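Local coordinates for flagellar biosynthesis protein FlhA (Bacillus subtilis, PDB 3MIX), which takes part in the export of flagellum proteins as a membrane protein of the type III secretion apparatus, this chain being its cytosolic domain, at residues K294-G299 against M347-L352; A228-E233 against E262-A267; I223-A228 against T255-L260. All coordinates share one frame; numbering follows the deposited sequence.

Along the chain contacts 2 and 3 alternate, their segments interleaving, and contact 1 follows both. Contacts 2 and 3 join the same two helices, 220-232 and 257-267; their centres lie about 8 Å apart and they share A228, so they are two stations along one helix pair. Contact 1 brings helix 290-299 against helix 343-353, with its centre about 17 Å from that of contact 2 and about 19 Å from that of contact 3. M347 of contact 1 makes the link, touching D258, L259 and E262. Helix 343-353 thus couples the C-terminal alpha/beta part of this cytosolic domain to the neighbouring helical region.

Contact 1: residues K294-G299 against M347-L352; sequences KAIADG and MYVKQL
I296 sets its two branches by its first torsion: CG2 stands anti to the backbone N, while CG1 turns in beside that nitrogen (chi1 -80°). The second torsion, 149°, falls short of full extension and carries CD1 toward V349 and L352. These groups form a helix-helix packing contact in the C-terminal alpha/beta part of the cytosolic domain, where helix 290-299 follows strand 283-288 and helix 343-353 follows strand 339-341. The short segments meet almost perpendicularly, at 91°, and their axes approach to 10.3 Å. A right-angled crossing limits the shared surface to a small patch, and the evidence agrees: about 155 Å² is buried in total, and I296 is the one residue of 294-299 that takes part. The nearest pair of CA atoms, those of I296 and Y348, is 7.1 Å apart.

Each branch of the isoleucine has its own partner. CG2 of I296 meets CB of Y348 at 3.7 Å, the two side chains running obliquely to each other. Beyond CB the ring of Y348 leads away from helix 290-299; the touch is therefore made at the base of the tyrosine, while V300 and L309 lie against its side chain. L309 also packs on I296, extending the apolar patch.

V349 comes in across the isoleucine at about a right angle and offers one methyl, CG2. Its side chain also packs on L339 and C341 of strand 339-341 and on V362 of strand 362-364, linking the helix pair to the two-stranded parallel sheet. CD1 of I296 lies 3.7 Å from CG2 of V349 and 4.3 Å from CD2 of L352.

Contact 2: residues A228-E233 against E262-A267; sequences AKLLKE and EYTRQA
Apolar contact is made by L230, whose two methyls part between neighbouring residues. CD2 of L230 lies 3.6 Å from CG of R265, the side chains passing in opposite directions, and CD1 of L230 meets CG2 of T264 at 3.8 Å. The threonine's hydroxyl turns back to L260 O in its own helix.

Charge pairing is looser. R265 bends at chi3 (55°), and E233 OE1 lies over one face of its guanidinium, the carboxylate and guanidinium planes 11° apart. E233 OE1 and R265 NH1 form a long salt bridge of 3.7 Å by charge alone, since no N-H points at the oxygen, whose position is uncertain. This happens where helix 220-232 ends, E233 being the first residue past it, in the helical region of the cytosolic domain. Stronger partners lie outside: R346 for E233, E367 for R265.

Water supplies the directed bonds. Water 1 donates to K229 O and E233 OE2, each at 2.8 Å, and accepts from R265 NH1. A leucine in place of E233 would probably cost this water an acceptor and remove the charge facing R265 NH1. Water 2 lies at the guanidinium edge, in plane, accepting from R265 NH1 at 3.1 Å and donating weakly to E233 O.

Contact 3: residues I223-A228 against T255-L260; sequences IQKVLA and TDSDLL
The N-terminal turn of helix 257-267, with its Asp N-cap, packs against the middle of helix 220-232 through S257 and L260 on one side and K225 and V226 on the other. It belongs to a cluster of short helices in the cytosolic domain that also includes helix 240-250, whose L247 and Y250 touch L260 and whose F244 touches I223.

The backbones come close where the serine sits: the CA atoms of V226 and S257 are 5.5 Å apart, a close spacing, consistent with the small side chain of S257. The contact with K225 is made near the root of the lysine. Its CB lies 3.8 Å from CB of S257 and 3.7 Å from OG of S257, while the chain beyond leads away and bends at chi4. A chi1 of 78° places OG of S257 between its own backbone N and carbonyl carbon, where it meets CB of K225.

V226 uses a single methyl, CG2, the branch anti to its carbonyl carbon. That methyl reaches CB of L260 at 3.9 Å, the two side chains crossing at about a right angle, and is 4.0 Å from CB of S257.

The turn is fixed from within by D256. Its OD1 accepts from N of D258 in a weak bond, and from N of L259 at 3.3 Å with an N-H...O angle of 157°, the latter donor approaching from above the carboxylate, 60° out of its plane.

Contact 1: residues K294-G299 against M347-L352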
loop_
_atom_site.group_PDB
_atom_site.type_symbol
_atom_site.label_atom_id
_atom_site.label_comp_id
_atom_site.label_asym_id
_atom_site.label_seq_id
_atom_site.Cartn_x
_atom_site.Cartn_y
_atom_site.Cartn_z
ATOM N N LYS A 294 9.587 -25.066 -9.167
ATOM C CA LYS A 294 10.925 -25.613 -8.904
ATOM C C LYS A 294 12.051 -24.630 -9.263
ATOM O O LYS A 294 13.066 -24.576 -8.571
ATOM C CB LYS A 294 11.128 -26.991 -9.573
ATOM C CG LYS A 294 11.378 -26.980 -11.079
ATOM C CD LYS A 294 12.851 -26.755 -11.424
ATOM C CE LYS A 294 12.998 -26.062 -12.776
ATOM N NZ LYS A 294 14.283 -25.304 -12.889
ATOM N N ALA A 295 11.854 -23.860 -10.335
ATOM C CA ALA A 295 12.851 -22.901 -10.821
ATOM C C ALA A 295 13.082 -21.731 -9.857
ATOM O O ALA A 295 14.196 -21.210 -9.759
ATOM C CB ALA A 295 12.462 -22.386 -12.199
ATOM N N ILE A 296 12.027 -21.320 -9.160
ATOM C CA ILE A 296 12.129 -20.279 -8.135
ATOM C C ILE A 296 12.799 -20.825 -6.873
ATOM O O ILE A 296 13.688 -20.180 -6.315
ATOM C CB ILE A 296 10.747 -19.635 -7.820
ATOM C CG1 ILE A 296 10.397 -18.604 -8.893
ATOM C CG2 ILE A 296 10.755 -18.943 -6.466
ATOM C CD1 ILE A 296 8.926 -18.466 -9.152
ATOM N N ALA A 297 12.386 -22.019 -6.448
ATOM C CA ALA A 297 12.942 -22.659 -5.254
ATOM C C ALA A 297 14.454 -22.848 -5.371
ATOM O O ALA A 297 15.186 -22.616 -4.402
ATOM C CB ALA A 297 12.249 -23.988 -4.985
ATOM N N ASP A 298 14.900 -23.252 -6.564
ATOM C CA ASP A 298 16.318 -23.441 -6.884
ATOM C C ASP A 298 17.134 -22.158 -6.713
ATOM O O ASP A 298 18.248 -22.193 -6.183
ATOM C CB ASP A 298 16.483 -23.962 -8.322
ATOM C CG ASP A 298 16.308 -25.473 -8.435
ATOM O OD1 ASP A 298 15.794 -26.100 -7.482
ATOM O OD2 ASP A 298 16.688 -26.038 -9.486
ATOM N N GLY A 299 16.572 -21.035 -7.164
ATOM C CA GLY A 299 17.258 -19.741 -7.132
ATOM C C GLY A 299 17.394 -19.080 -5.767
ATOM O O GLY A 299 18.118 -18.091 -5.624
ATOM N N MET A 347 6.361 -15.732 -1.325
ATOM C CA MET A 347 7.099 -14.497 -1.108
ATOM C C MET A 347 8.110 -14.220 -2.243
ATOM O O MET A 347 8.281 -13.079 -2.662
ATOM C CB MET A 347 7.758 -14.522 0.280
ATOM C CG MET A 347 9.176 -14.004 0.341
ATOM S SD MET A 347 9.823 -13.847 2.024
ATOM C CE MET A 347 9.785 -15.546 2.591
ATOM N N TYR A 348 8.732 -15.265 -2.769
ATOM C CA TYR A 348 9.700 -15.092 -3.860
ATOM C C TYR A 348 9.055 -14.804 -5.216
ATOM O O TYR A 348 9.574 -14.003 -5.990
ATOM C CB TYR A 348 10.643 -16.290 -3.929
ATOM C CG TYR A 348 11.440 -16.482 -2.654
ATOM C CD1 TYR A 348 12.526 -15.652 -2.358
ATOM C CD2 TYR A 348 11.092 -17.473 -1.731
ATOM C CE1 TYR A 348 13.259 -15.813 -1.192
ATOM C CE2 TYR A 348 11.818 -17.641 -0.554
ATOM C CZ TYR A 348 12.899 -16.807 -0.296
ATOM O OH TYR A 348 13.629 -16.966 0.852
ATOM N N VAL A 349 7.920 -15.445 -5.494
ATOM C CA VAL A 349 7.148 -15.164 -6.709
ATOM C C VAL A 349 6.780 -13.682 -6.733
ATOM O O VAL A 349 6.913 -13.010 -7.767
ATOM C CB VAL A 349 5.855 -16.031 -6.795
ATOM C CG1 VAL A 349 5.009 -15.646 -8.004
ATOM C CG2 VAL A 349 6.194 -17.508 -6.831
ATOM N N LYS A 350 6.341 -13.186 -5.575
ATOM C CA LYS A 350 5.956 -11.787 -5.407
ATOM C C LYS A 350 7.097 -10.806 -5.677
ATOM O O LYS A 350 6.918 -9.826 -6.410
ATOM C CB LYS A 350 5.348 -11.556 -4.015
ATOM C CG LYS A 350 4.870 -10.136 -3.786
ATOM C CD LYS A 350 3.651 -9.810 -4.614
ATOM C CE LYS A 350 3.376 -8.318 -4.608
ATOM N NZ LYS A 350 2.153 -8.005 -5.410
ATOM N N GLN A 351 8.258 -11.071 -5.079
ATOM C CA GLN A 351 9.466 -10.280 -5.314
ATOM C C GLN A 351 9.766 -10.149 -6.819
ATOM O O GLN A 351 10.015 -9.046 -7.331
ATOM C CB GLN A 351 10.659 -10.950 -4.635
ATOM C CG GLN A 351 11.180 -10.273 -3.390
ATOM C CD GLN A 351 12.289 -11.076 -2.730
ATOM O OE1 GLN A 351 13.225 -11.542 -3.396
ATOM N NE2 GLN A 351 12.181 -11.262 -1.414
ATOM N N LEU A 352 9.737 -11.291 -7.505
ATOM C CA LEU A 352 9.995 -11.377 -8.935
ATOM C C LEU A 352 9.023 -10.561 -9.782
ATOM O O LEU A 352 9.445 -9.852 -10.697
ATOM C CB LEU A 352 9.977 -12.845 -9.368
ATOM C CG LEU A 352 10.162 -13.222 -10.834
ATOM C CD1 LEU A 352 11.411 -12.574 -11.418
ATOM C CD2 LEU A 352 10.218 -14.737 -10.958
#

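Contact 2: residues A228-E233 against E262-A267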
loop_
_atom_site.group_PDB
_atom_site.type_symbol
_atom_site.label_atom_id
_atom_site.label_comp_id
_atom_site.label_asym_id
_atom_site.label_seq_id
_atom_site.Cartn_x
_atom_site.Cartn_y
_atom_site.Cartn_z
ATOM N N ALA A 228 4.238 -2.765 7.298
ATOM C CA ALA A 228 4.461 -2.178 5.989
ATOM C C ALA A 228 4.377 -3.236 4.896
ATOM O O ALA A 228 3.864 -2.975 3.838
ATOM C CB ALA A 228 5.876 -1.359 5.895
ATOM N N LYS A 229 4.909 -4.414 5.162
ATOM C CA LYS A 229 4.856 -5.500 4.200
ATOM C C LYS A 229 3.408 -6.007 3.969
ATOM O O LYS A 229 3.034 -6.327 2.845
ATOM C CB LYS A 229 5.804 -6.621 4.635
ATOM C CG LYS A 229 6.039 -7.592 3.501
ATOM C CD LYS A 229 7.450 -8.138 3.442
ATOM C CE LYS A 229 7.635 -8.852 2.105
ATOM N NZ LYS A 229 8.744 -9.836 2.165
ATOM N N LEU A 230 2.598 -6.050 5.031
ATOM C CA LEU A 230 1.174 -6.302 4.882
ATOM C C LEU A 230 0.492 -5.234 4.006
ATOM O O LEU A 230 -0.175 -5.580 3.011
ATOM C CB LEU A 230 0.479 -6.456 6.252
ATOM C CG LEU A 230 0.949 -7.703 7.052
ATOM C CD1 LEU A 230 0.467 -7.659 8.507
ATOM C CD2 LEU A 230 0.513 -9.054 6.379
ATOM N N LEU A 231 0.668 -3.953 4.356
ATOM C CA LEU A 231 0.033 -2.858 3.596
ATOM C C LEU A 231 0.462 -2.850 2.151
ATOM O O LEU A 231 -0.342 -2.590 1.282
ATOM C CB LEU A 231 0.287 -1.481 4.219
ATOM C CG LEU A 231 -0.397 -1.396 5.590
ATOM C CD1 LEU A 231 -0.037 -0.117 6.309
ATOM C CD2 LEU A 231 -1.959 -1.574 5.490
ATOM N N LYS A 232 1.735 -3.150 1.922
ATOM C CA LYS A 232 2.292 -3.192 0.588
ATOM C C LYS A 232 1.475 -4.089 -0.338
ATOM O O LYS A 232 1.221 -3.728 -1.480
ATOM C CB LYS A 232 3.723 -3.710 0.652
ATOM C CG LYS A 232 4.516 -3.529 -0.626
ATOM C CD LYS A 232 6.037 -3.498 -0.326
ATOM C CE LYS A 232 6.619 -4.920 -0.006
ATOM N NZ LYS A 232 7.978 -4.950 0.729
ATOM N N GLU A 233 1.062 -5.249 0.161
ATOM C CA GLU A 233 0.249 -6.171 -0.615
ATOM C C GLU A 233 -1.250 -6.014 -0.348
ATOM O O GLU A 233 -2.043 -6.897 -0.691
ATOM C CB GLU A 233 0.709 -7.615 -0.360
ATOM C CG GLU A 233 2.231 -7.802 -0.550
ATOM C CD GLU A 233 2.638 -9.276 -0.726
ATOM O OE1 GLU A 233 2.088 -9.947 -1.619
ATOM O OE2 GLU A 233 3.525 -9.760 0.014
ATOM N N GLU A 262 4.997 -13.788 6.319
ATOM C CA GLU A 262 4.395 -15.009 5.758
ATOM C C GLU A 262 3.481 -15.700 6.794
ATOM O O GLU A 262 2.353 -16.048 6.493
ATOM C CB GLU A 262 5.450 -15.980 5.170
ATOM C CG GLU A 262 6.178 -15.470 3.896
ATOM C CD GLU A 262 5.238 -14.799 2.858
ATOM O OE1 GLU A 262 4.475 -15.514 2.164
ATOM O OE2 GLU A 262 5.292 -13.551 2.701
ATOM N N TYR A 263 3.952 -15.845 8.025
ATOM C CA TYR A 263 3.138 -16.434 9.098
ATOM C C TYR A 263 1.924 -15.599 9.419
ATOM O O TYR A 263 0.858 -16.134 9.707
ATOM C CB TYR A 263 3.950 -16.631 10.380
ATOM C CG TYR A 263 5.202 -17.418 10.195
ATOM C CD1 TYR A 263 5.202 -18.604 9.475
ATOM C CD2 TYR A 263 6.394 -16.995 10.777
ATOM C CE1 TYR A 263 6.381 -19.344 9.305
ATOM C CE2 TYR A 263 7.578 -17.707 10.602
ATOM C CZ TYR A 263 7.559 -18.879 9.877
ATOM O OH TYR A 263 8.736 -19.591 9.726
ATOM N N THR A 264 2.091 -14.280 9.392
ATOM C CA THR A 264 0.974 -13.378 9.682
ATOM C C THR A 264 -0.083 -13.452 8.576
ATOM O O THR A 264 -1.274 -13.578 8.869
ATOM C CB THR A 264 1.469 -11.935 9.926
ATOM O OG1 THR A 264 2.408 -11.929 11.022
ATOM C CG2 THR A 264 0.324 -11.023 10.263
ATOM N N ARG A 265 0.338 -13.370 7.317
ATOM C CA ARG A 265 -0.593 -13.540 6.191
ATOM C C ARG A 265 -1.403 -14.854 6.338
ATOM O O ARG A 265 -2.630 -14.845 6.222
ATOM C CB ARG A 265 0.165 -13.525 4.859
ATOM C CG ARG A 265 0.780 -12.149 4.466
ATOM C CD ARG A 265 1.641 -12.305 3.186
ATOM N NE ARG A 265 0.879 -12.909 2.083
ATOM C CZ ARG A 265 0.103 -12.219 1.252
ATOM N NH1 ARG A 265 0.009 -10.893 1.355
ATOM N NH2 ARG A 265 -0.570 -12.848 0.303
ATOM N N GLN A 266 -0.732 -15.964 6.642
ATOM C CA GLN A 266 -1.425 -17.247 6.870
ATOM C C GLN A 266 -2.437 -17.138 8.016
ATOM O O GLN A 266 -3.601 -17.565 7.888
ATOM C CB GLN A 266 -0.424 -18.373 7.142
ATOM C CG GLN A 266 -1.054 -19.776 7.189
ATOM C CD GLN A 266 -0.079 -20.865 7.651
ATOM O OE1 GLN A 266 -0.498 -21.902 8.176
ATOM N NE2 GLN A 266 1.218 -20.635 7.458
ATOM N N ALA A 267 -2.024 -16.531 9.125
ATOM C CA ALA A 267 -2.941 -16.351 10.257
ATOM C C ALA A 267 -4.164 -15.523 9.885
ATOM O O ALA A 267 -5.226 -15.652 10.514
ATOM C CB ALA A 267 -2.222 -15.746 11.457
HETATM O O HOH W 1 2.362 -9.007 2.416
HETATM O O HOH W 2 -2.178 -10.258 -0.821
#

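Contact 3: residues I223-A228 against T255-L260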
loop_
_atom_site.group_PDB
_atom_site.type_symbol
_atom_site.label_atom_id
_atom_site.label_comp_id
_atom_site.label_asym_id
_atom_site.label_seq_id
_atom_site.Cartn_x
_atom_site.Cartn_y
_atom_site.Cartn_z
ATOM N N ILE A 223 8.240 -4.626 14.035
ATOM C CA ILE A 223 6.787 -4.668 13.856
ATOM C C ILE A 223 6.352 -3.781 12.697
ATOM O O ILE A 223 5.538 -4.192 11.858
ATOM C CB ILE A 223 6.059 -4.252 15.163
ATOM C CG1 ILE A 223 6.421 -5.215 16.301
ATOM C CG2 ILE A 223 4.557 -4.081 14.952
ATOM C CD1 ILE A 223 5.888 -4.724 17.639
ATOM N N GLN A 224 6.891 -2.565 12.674
ATOM C CA GLN A 224 6.706 -1.607 11.596
ATOM C C GLN A 224 6.923 -2.211 10.198
ATOM O O GLN A 224 6.106 -1.989 9.306
ATOM C CB GLN A 224 7.679 -0.399 11.804
ATOM C CG GLN A 224 7.676 0.643 10.685
ATOM C CD GLN A 224 8.569 1.849 11.030
ATOM O OE1 GLN A 224 8.820 2.118 12.224
ATOM N NE2 GLN A 224 9.079 2.570 9.990
ATOM N N LYS A 225 8.032 -2.929 10.013
ATOM C CA LYS A 225 8.318 -3.656 8.754
ATOM C C LYS A 225 7.281 -4.739 8.409
ATOM O O LYS A 225 6.907 -4.871 7.260
ATOM C CB LYS A 225 9.711 -4.310 8.808
ATOM C CG LYS A 225 10.868 -3.278 8.823
ATOM C CD LYS A 225 12.190 -4.005 9.127
ATOM C CE LYS A 225 13.347 -2.999 9.043
ATOM N NZ LYS A 225 13.471 -2.149 10.274
ATOM N N VAL A 226 6.812 -5.501 9.389
ATOM C CA VAL A 226 5.731 -6.450 9.125
ATOM C C VAL A 226 4.471 -5.730 8.666
ATOM O O VAL A 226 3.881 -6.096 7.634
ATOM C CB VAL A 226 5.454 -7.381 10.343
ATOM C CG1 VAL A 226 4.192 -8.269 10.098
ATOM C CG2 VAL A 226 6.728 -8.201 10.665
ATOM N N LEU A 227 4.088 -4.680 9.396
ATOM C CA LEU A 227 2.920 -3.899 9.020
ATOM C C LEU A 227 3.049 -3.267 7.625
ATOM O O LEU A 227 2.075 -3.276 6.863
ATOM C CB LEU A 227 2.593 -2.828 10.060
ATOM C CG LEU A 227 2.361 -3.306 11.504
ATOM C CD1 LEU A 227 1.983 -2.105 12.368
ATOM C CD2 LEU A 227 1.241 -4.357 11.546
ATOM N N ALA A 228 4.238 -2.765 7.298
ATOM C CA ALA A 228 4.461 -2.178 5.989
ATOM C C ALA A 228 4.377 -3.236 4.896
ATOM O O ALA A 228 3.864 -2.975 3.838
ATOM C CB ALA A 228 5.876 -1.359 5.895
ATOM N N THR A 255 13.309 -13.095 14.093
ATOM C CA THR A 255 12.994 -11.670 14.004
ATOM C C THR A 255 12.999 -11.190 12.562
ATOM O O THR A 255 12.843 -9.983 12.295
ATOM C CB THR A 255 13.939 -10.789 14.859
ATOM O OG1 THR A 255 15.268 -10.858 14.319
ATOM C CG2 THR A 255 13.951 -11.242 16.319
ATOM N N ASP A 256 13.145 -12.133 11.633
ATOM C CA ASP A 256 13.118 -11.826 10.207
ATOM C C ASP A 256 11.717 -11.388 9.758
ATOM O O ASP A 256 10.778 -12.184 9.760
ATOM C CB ASP A 256 13.570 -13.042 9.398
ATOM C CG ASP A 256 13.650 -12.753 7.898
ATOM O OD1 ASP A 256 12.787 -12.037 7.368
ATOM O OD2 ASP A 256 14.578 -13.252 7.234
ATOM N N SER A 257 11.599 -10.134 9.338
ATOM C CA SER A 257 10.305 -9.553 9.036
ATOM C C SER A 257 9.695 -10.137 7.779
ATOM O O SER A 257 8.497 -10.202 7.667
ATOM C CB SER A 257 10.378 -8.033 8.953
ATOM O OG SER A 257 10.936 -7.650 7.703
ATOM N N ASP A 258 10.511 -10.569 6.829
ATOM C CA ASP A 258 9.965 -11.331 5.701
ATOM C C ASP A 258 9.226 -12.612 6.152
ATOM O O ASP A 258 8.108 -12.858 5.724
ATOM C CB ASP A 258 11.071 -11.652 4.684
ATOM C CG ASP A 258 11.547 -10.400 3.926
ATOM O OD1 ASP A 258 10.698 -9.554 3.548
ATOM O OD2 ASP A 258 12.773 -10.258 3.715
ATOM N N LEU A 259 9.855 -13.413 7.017
ATOM C CA LEU A 259 9.227 -14.650 7.508
ATOM C C LEU A 259 8.042 -14.383 8.450
ATOM O O LEU A 259 7.004 -15.058 8.363
ATOM C CB LEU A 259 10.254 -15.572 8.177
ATOM C CG LEU A 259 11.232 -16.273 7.215
ATOM C CD1 LEU A 259 12.339 -16.952 7.986
ATOM C CD2 LEU A 259 10.520 -17.287 6.282
ATOM N N LEU A 260 8.192 -13.390 9.330
ATOM C CA LEU A 260 7.108 -13.035 10.223
ATOM C C LEU A 260 5.868 -12.645 9.443
ATOM O O LEU A 260 4.745 -12.941 9.888
ATOM C CB LEU A 260 7.507 -11.944 11.233
ATOM C CG LEU A 260 8.506 -12.429 12.319
ATOM C CD1 LEU A 260 9.023 -11.243 13.142
ATOM C CD2 LEU A 260 7.933 -13.510 13.238
#